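Side-chain contacts in apicoplast TIC22, putative (Plasmodium falciparum 3D7, PDB 4E6Z), which acts as an essential chaperone required for the import of proteins into the apicoplast, the relict plastid of the malaria parasite: residues L200-D205 with I209-F214; D108-L113 with L267-I272. All blocks are in the same frame, centred on the assembly; numbering follows the deposited sequence.

Contact 1: L200-D205 with I209-F214; sequences LYIQKD and IIPLFF
The loop end of the beta hairpin formed by strands 193-203 and 208-213 is closed by Ile-202 and Ile-209, an antiparallel hydrogen-bonded pair. Ile-202 N donates a hydrogen bond to Ile-209 O at 2.8 Å, and Ile-209 N donates one to Ile-202 O at 2.7 Å. Both bonds are nearly straight, 163° at the hydrogen. This is the single bridge between the segments; strand 193-203 is broken by a bulge or short loop, and pairing resumes where Phe-213 and Phe-195 share a backbone hydrogen bond.

In both isoleucines CG1 sits between the backbone N and the carbonyl carbon (chi1 54° and 65°), and the two CG1 atoms meet at 3.7 Å on the same face of the sheet. Ile-209 then runs on beside Lys-204, its CD1 lying 3.6 Å from Lys-204 CB, while the lysine turns NZ to OD2 of the poorly ordered Asp-205, a salt bridge to read with caution. The Pro-211 ring and the Ile-202 side chain run antiparallel past each other. Pro-211 CD also lies 3.3 Å from Leu-200 O. The buried Leu-200 meets Phe-213 roughly perpendicularly, CD2 reaching CE2 at 4.0 Å, and helix 216-227 packs on both through Leu-219. Ile-210 and Leu-212 make backbone bonds to strand 255-258. The tightest carbon contact is that of Ile-202 CG2 on Pro-211 CG, at 3.4 Å.

Contact 2: D108-L113 with L267-I272; sequences DAENML and LDKLNI
Two extended chains make this contact: in Glu-110, CG lies opposite the carbonyl carbon and beside the backbone N (chi1 -86°), and the chain is extended from there to the carboxylate. Lys-269 instead puts CG opposite its backbone N (chi1 171°) and stays fully extended to NZ. The two side chains reach toward each other, one from helix 106-119 and the other from helix 261-272, and make a salt bridge between NZ of Lys-269 and OE2 of Glu-110 at 3.0 Å. The ammonium group donates a hydrogen bond there, approaching almost in line with the CD-OE2 bond.

Such reach is needed because the backbones are well separated: the closest pair of CA atoms across the segments, those of Glu-110 and Leu-270, is 11.9 Å apart. Hardly any surface is buried between the two helical turns, about 50 Å² in all, so the salt bridge is the one direct contact between these segments. What lies beneath is the pair of strands 78-83 and 129-134. Ala-109 and Leu-113 rest on Ile-82 and Ile-130, while Leu-267 touches Phe-80 and Asn-132, which places both helices against the same small sheet.

The lysine is not the main polar partner of the glutamate. Glu-110 OE2 is also hydrogen-bonded to the hydroxyl of Tyr-266, one turn back on helix 261-272, so a single oxygen is gripped twice from that helix. With Lys-269 exposed, solvent probably screens the charge pair, and the link is best read as a surface tie between the helices, in which the tyrosine and the lysine together would be expected to favour the ionised carboxylate.

Overall arrangement
From the N terminus, the chain reaches helix 106-119, which supplies the first half of contact 2. It then runs through strand 129-134, helix 135-150 and strand 164-169 before it enters strand 193-203. There contact 1 closes a very short loop, only three residues lying between its segments. Strand 208-213 leads on to helix 216-227, strand 238-242 and strand 255-258, the last pairing with strand 208-213. Only then does helix 261-272 come back to helix 106-119, closing the long loop of contact 2, so contact 1 falls wholly within it. Their centres lie about 27 Å apart and they do not touch: contact 1 belongs to the four-stranded sheet, contact 2 to helices against strands 78-83 and 129-134.

Contact 1: L200-D205 with I209-F214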
loop_
_atom_site.group_PDB
_atom_site.type_symbol
_atom_site.label_atom_id
_atom_site.label_comp_id
_atom_site.label_asym_id
_atom_site.label_seq_id
_atom_site.Cartn_x
_atom_site.Cartn_y
_atom_site.Cartn_z
ATOM N N LEU A 200 -9.879 12.612 -14.691
ATOM C CA LEU A 200 -8.490 12.257 -14.970
ATOM C C LEU A 200 -8.375 10.833 -15.511
ATOM O O LEU A 200 -8.958 9.900 -14.959
ATOM C CB LEU A 200 -7.643 12.401 -13.704
ATOM C CG LEU A 200 -6.144 12.158 -13.872
ATOM C CD1 LEU A 200 -5.544 13.195 -14.809
ATOM C CD2 LEU A 200 -5.445 12.185 -12.528
ATOM N N TYR A 201 -7.617 10.674 -16.591
ATOM C CA TYR A 201 -7.433 9.368 -17.212
ATOM C C TYR A 201 -5.964 9.090 -17.524
ATOM O O TYR A 201 -5.123 9.988 -17.476
ATOM C CB TYR A 201 -8.251 9.267 -18.504
ATOM C CG TYR A 201 -9.739 9.460 -18.317
ATOM C CD1 TYR A 201 -10.585 8.372 -18.149
ATOM C CD2 TYR A 201 -10.298 10.732 -18.311
ATOM C CE1 TYR A 201 -11.945 8.545 -17.981
ATOM C CE2 TYR A 201 -11.655 10.916 -18.139
ATOM C CZ TYR A 201 -12.475 9.819 -17.975
ATOM O OH TYR A 201 -13.829 9.996 -17.805
ATOM N N ILE A 202 -5.669 7.831 -17.831
ATOM C CA ILE A 202 -4.376 7.441 -18.379
ATOM C C ILE A 202 -4.591 6.337 -19.406
ATOM O O ILE A 202 -5.562 5.586 -19.322
ATOM C CB ILE A 202 -3.400 6.940 -17.299
ATOM C CG1 ILE A 202 -4.035 5.812 -16.480
ATOM C CG2 ILE A 202 -2.961 8.084 -16.401
ATOM C CD1 ILE A 202 -3.047 5.058 -15.614
ATOM N N GLN A 203 -3.691 6.240 -20.378
ATOM C CA GLN A 203 -3.827 5.225 -21.414
ATOM C C GLN A 203 -3.063 3.944 -21.080
ATOM O O GLN A 203 -1.832 3.919 -21.081
ATOM C CB GLN A 203 -3.417 5.778 -22.787
ATOM C CG GLN A 203 -2.019 6.376 -22.850
ATOM C CD GLN A 203 -1.711 7.002 -24.201
ATOM O OE1 GLN A 203 -2.617 7.391 -24.942
ATOM N NE2 GLN A 203 -0.427 7.108 -24.526
ATOM N N LYS A 204 -3.808 2.886 -20.777
ATOM C CA LYS A 204 -3.230 1.562 -20.599
ATOM C C LYS A 204 -3.230 0.857 -21.953
ATOM O O LYS A 204 -3.481 1.485 -22.980
ATOM C CB LYS A 204 -4.024 0.762 -19.563
ATOM C CG LYS A 204 -3.356 -0.529 -19.112
ATOM C CD LYS A 204 -1.908 -0.292 -18.713
ATOM C CE LYS A 204 -1.234 -1.588 -18.296
ATOM N NZ LYS A 204 -1.346 -2.634 -19.348
ATOM N N ASP A 205 -2.952 -0.442 -21.957
ATOM C CA ASP A 205 -2.849 -1.191 -23.203
ATOM C C ASP A 205 -4.140 -1.940 -23.528
ATOM O O ASP A 205 -4.463 -2.940 -22.887
ATOM C CB ASP A 205 -1.674 -2.167 -23.136
ATOM C CG ASP A 205 -0.382 -1.492 -22.716
ATOM O OD1 ASP A 205 0.295 -0.905 -23.586
ATOM O OD2 ASP A 205 -0.046 -1.544 -21.514
ATOM N N ILE A 209 -7.821 4.225 -18.920
ATOM C CA ILE A 209 -8.402 3.886 -17.627
ATOM C C ILE A 209 -8.257 5.026 -16.620
ATOM O O ILE A 209 -7.626 6.046 -16.903
ATOM C CB ILE A 209 -7.754 2.616 -17.040
ATOM C CG1 ILE A 209 -6.276 2.866 -16.734
ATOM C CG2 ILE A 209 -7.917 1.441 -17.996
ATOM C CD1 ILE A 209 -5.509 1.614 -16.370
ATOM N N ILE A 210 -8.848 4.849 -15.444
ATOM C CA ILE A 210 -8.735 5.836 -14.379
ATOM C C ILE A 210 -7.591 5.482 -13.434
ATOM O O ILE A 210 -7.546 4.377 -12.894
ATOM C CB ILE A 210 -10.046 5.964 -13.577
ATOM C CG1 ILE A 210 -11.135 6.602 -14.441
ATOM C CG2 ILE A 210 -9.820 6.776 -12.297
ATOM C CD1 ILE A 210 -12.450 6.802 -13.722
ATOM N N PRO A 211 -6.660 6.425 -13.237
ATOM C CA PRO A 211 -5.508 6.214 -12.355
ATOM C C PRO A 211 -5.946 6.186 -10.895
ATOM O O PRO A 211 -6.705 7.053 -10.463
ATOM C CB PRO A 211 -4.633 7.449 -12.610
ATOM C CG PRO A 211 -5.213 8.123 -13.817
ATOM C CD PRO A 211 -6.656 7.769 -13.832
ATOM N N LEU A 212 -5.464 5.195 -10.153
ATOM C CA LEU A 212 -5.810 5.030 -8.749
ATOM C C LEU A 212 -4.538 5.169 -7.925
ATOM O O LEU A 212 -3.686 4.282 -7.941
ATOM C CB LEU A 212 -6.415 3.648 -8.531
ATOM C CG LEU A 212 -7.789 3.570 -7.880
ATOM C CD1 LEU A 212 -8.706 4.641 -8.434
ATOM C CD2 LEU A 212 -8.365 2.189 -8.102
ATOM N N PHE A 213 -4.413 6.280 -7.205
ATOM C CA PHE A 213 -3.156 6.614 -6.545
ATOM C C PHE A 213 -3.136 6.230 -5.079
ATOM O O PHE A 213 -4.082 6.513 -4.344
ATOM C CB PHE A 213 -2.860 8.111 -6.672
ATOM C CG PHE A 213 -2.744 8.586 -8.086
ATOM C CD1 PHE A 213 -1.512 8.633 -8.717
ATOM C CD2 PHE A 213 -3.869 8.987 -8.787
ATOM C CE1 PHE A 213 -1.405 9.075 -10.024
ATOM C CE2 PHE A 213 -3.769 9.428 -10.088
ATOM C CZ PHE A 213 -2.537 9.471 -10.711
ATOM N N PHE A 214 -2.047 5.594 -4.655
ATOM C CA PHE A 214 -1.841 5.325 -3.240
ATOM C C PHE A 214 -1.443 6.601 -2.507
ATOM O O PHE A 214 -1.876 6.835 -1.383
ATOM C CB PHE A 214 -0.810 4.208 -3.026
ATOM C CG PHE A 214 -1.390 2.831 -3.164
ATOM C CD1 PHE A 214 -1.879 2.154 -2.058
ATOM C CD2 PHE A 214 -1.475 2.223 -4.406
ATOM C CE1 PHE A 214 -2.427 0.888 -2.184
ATOM C CE2 PHE A 214 -2.024 0.960 -4.540
ATOM C CZ PHE A 214 -2.503 0.293 -3.428
#

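Contact 2: D108-L113 with L267-I272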
loop_
_atom_site.group_PDB
_atom_site.type_symbol
_atom_site.label_atom_id
_atom_site.label_comp_id
_atom_site.label_asym_id
_atom_site.label_seq_id
_atom_site.Cartn_x
_atom_site.Cartn_y
_atom_site.Cartn_z
ATOM N N ASP A 108 6.941 3.841 7.294
ATOM C CA ASP A 108 6.208 3.282 8.422
ATOM C C ASP A 108 6.950 2.042 8.935
ATOM O O ASP A 108 7.033 1.818 10.137
ATOM C CB ASP A 108 4.783 2.902 8.016
ATOM C CG ASP A 108 3.898 4.116 7.722
ATOM O OD1 ASP A 108 4.356 5.268 7.886
ATOM O OD2 ASP A 108 2.732 3.904 7.328
ATOM N N ALA A 109 7.483 1.242 8.015
ATOM C CA ALA A 109 8.265 0.061 8.379
ATOM C C ALA A 109 9.562 0.455 9.078
ATOM O O ALA A 109 9.922 -0.124 10.100
ATOM C CB ALA A 109 8.565 -0.785 7.153
ATOM N N GLU A 110 10.262 1.436 8.514
ATOM C CA GLU A 110 11.466 1.978 9.131
ATOM C C GLU A 110 11.180 2.442 10.556
ATOM O O GLU A 110 12.007 2.277 11.449
ATOM C CB GLU A 110 12.016 3.151 8.316
ATOM C CG GLU A 110 12.933 2.758 7.175
ATOM C CD GLU A 110 13.710 3.943 6.634
ATOM O OE1 GLU A 110 13.492 5.065 7.130
ATOM O OE2 GLU A 110 14.541 3.753 5.722
ATOM N N ASN A 111 10.011 3.038 10.757
ATOM C CA ASN A 111 9.626 3.513 12.075
ATOM C C ASN A 111 9.488 2.371 13.074
ATOM O O ASN A 111 9.879 2.506 14.226
ATOM C CB ASN A 111 8.317 4.303 12.011
ATOM C CG ASN A 111 7.770 4.626 13.388
ATOM O OD1 ASN A 111 8.374 5.383 14.149
ATOM N ND2 ASN A 111 6.629 4.035 13.723
HETATM N N MSE A 112 8.912 1.256 12.636
HETATM C CA MSE A 112 8.742 0.114 13.525
HETATM C C MSE A 112 10.087 -0.534 13.831
HETATM O O MSE A 112 10.360 -0.896 14.975
HETATM C CB MSE A 112 7.782 -0.914 12.938
HETATM C CG MSE A 112 7.406 -2.000 13.930
HETATM SE SE MSE A 112 6.422 -3.499 13.167
HETATM C CE MSE A 112 7.758 -4.127 11.922
ATOM N N LEU A 113 10.920 -0.670 12.803
ATOM C CA LEU A 113 12.281 -1.150 12.980
ATOM C C LEU A 113 13.012 -0.278 14.000
ATOM O O LEU A 113 13.685 -0.780 14.899
ATOM C CB LEU A 113 13.027 -1.150 11.644
ATOM C CG LEU A 113 14.510 -1.543 11.658
ATOM C CD1 LEU A 113 14.905 -2.239 10.353
ATOM C CD2 LEU A 113 15.397 -0.335 11.911
ATOM N N LEU A 267 12.793 1.088 -3.361
ATOM C CA LEU A 267 13.316 -0.209 -3.774
ATOM C C LEU A 267 14.757 -0.088 -4.252
ATOM O O LEU A 267 15.531 -1.040 -4.156
ATOM C CB LEU A 267 12.452 -0.813 -4.880
ATOM C CG LEU A 267 10.986 -1.075 -4.539
ATOM C CD1 LEU A 267 10.256 -1.664 -5.739
ATOM C CD2 LEU A 267 10.883 -1.988 -3.342
ATOM N N ASP A 268 15.112 1.082 -4.775
ATOM C CA ASP A 268 16.483 1.334 -5.206
ATOM C C ASP A 268 17.435 1.295 -4.015
ATOM O O ASP A 268 18.549 0.791 -4.124
ATOM C CB ASP A 268 16.598 2.683 -5.919
ATOM C CG ASP A 268 15.879 2.704 -7.255
ATOM O OD1 ASP A 268 15.482 1.622 -7.739
ATOM O OD2 ASP A 268 15.713 3.805 -7.823
ATOM N N LYS A 269 16.988 1.825 -2.880
ATOM C CA LYS A 269 17.814 1.870 -1.674
ATOM C C LYS A 269 18.127 0.479 -1.127
ATOM O O LYS A 269 19.262 0.190 -0.752
ATOM C CB LYS A 269 17.145 2.710 -0.585
ATOM C CG LYS A 269 17.840 2.615 0.767
ATOM C CD LYS A 269 17.131 3.430 1.835
ATOM C CE LYS A 269 17.804 3.249 3.190
ATOM N NZ LYS A 269 17.171 4.081 4.253
ATOM N N LEU A 270 17.111 -0.375 -1.077
ATOM C CA LEU A 270 17.262 -1.721 -0.543
ATOM C C LEU A 270 18.263 -2.550 -1.338
ATOM O O LEU A 270 18.985 -3.373 -0.777
ATOM C CB LEU A 270 15.909 -2.434 -0.512
ATOM C CG LEU A 270 14.889 -1.879 0.482
ATOM C CD1 LEU A 270 13.603 -2.688 0.439
ATOM C CD2 LEU A 270 15.472 -1.872 1.889
ATOM N N ASN A 271 18.301 -2.325 -2.646
ATOM C CA ASN A 271 19.124 -3.134 -3.536
ATOM C C ASN A 271 20.444 -2.464 -3.911
ATOM O O ASN A 271 21.389 -3.131 -4.328
ATOM C CB ASN A 271 18.327 -3.511 -4.787
ATOM C CG ASN A 271 17.001 -4.176 -4.453
ATOM O OD1 ASN A 271 16.808 -4.684 -3.347
ATOM N ND2 ASN A 271 16.079 -4.173 -5.409
ATOM N N ILE A 272 20.503 -1.145 -3.759
ATOM C CA ILE A 272 21.745 -0.401 -3.955
ATOM C C ILE A 272 22.535 -0.351 -2.647
ATOM O O ILE A 272 23.729 -0.049 -2.635
ATOM C CB ILE A 272 21.473 1.029 -4.482
ATOM C CG1 ILE A 272 21.280 1.008 -5.999
ATOM C CG2 ILE A 272 22.607 1.973 -4.124
ATOM C CD1 ILE A 272 21.009 2.372 -6.601
#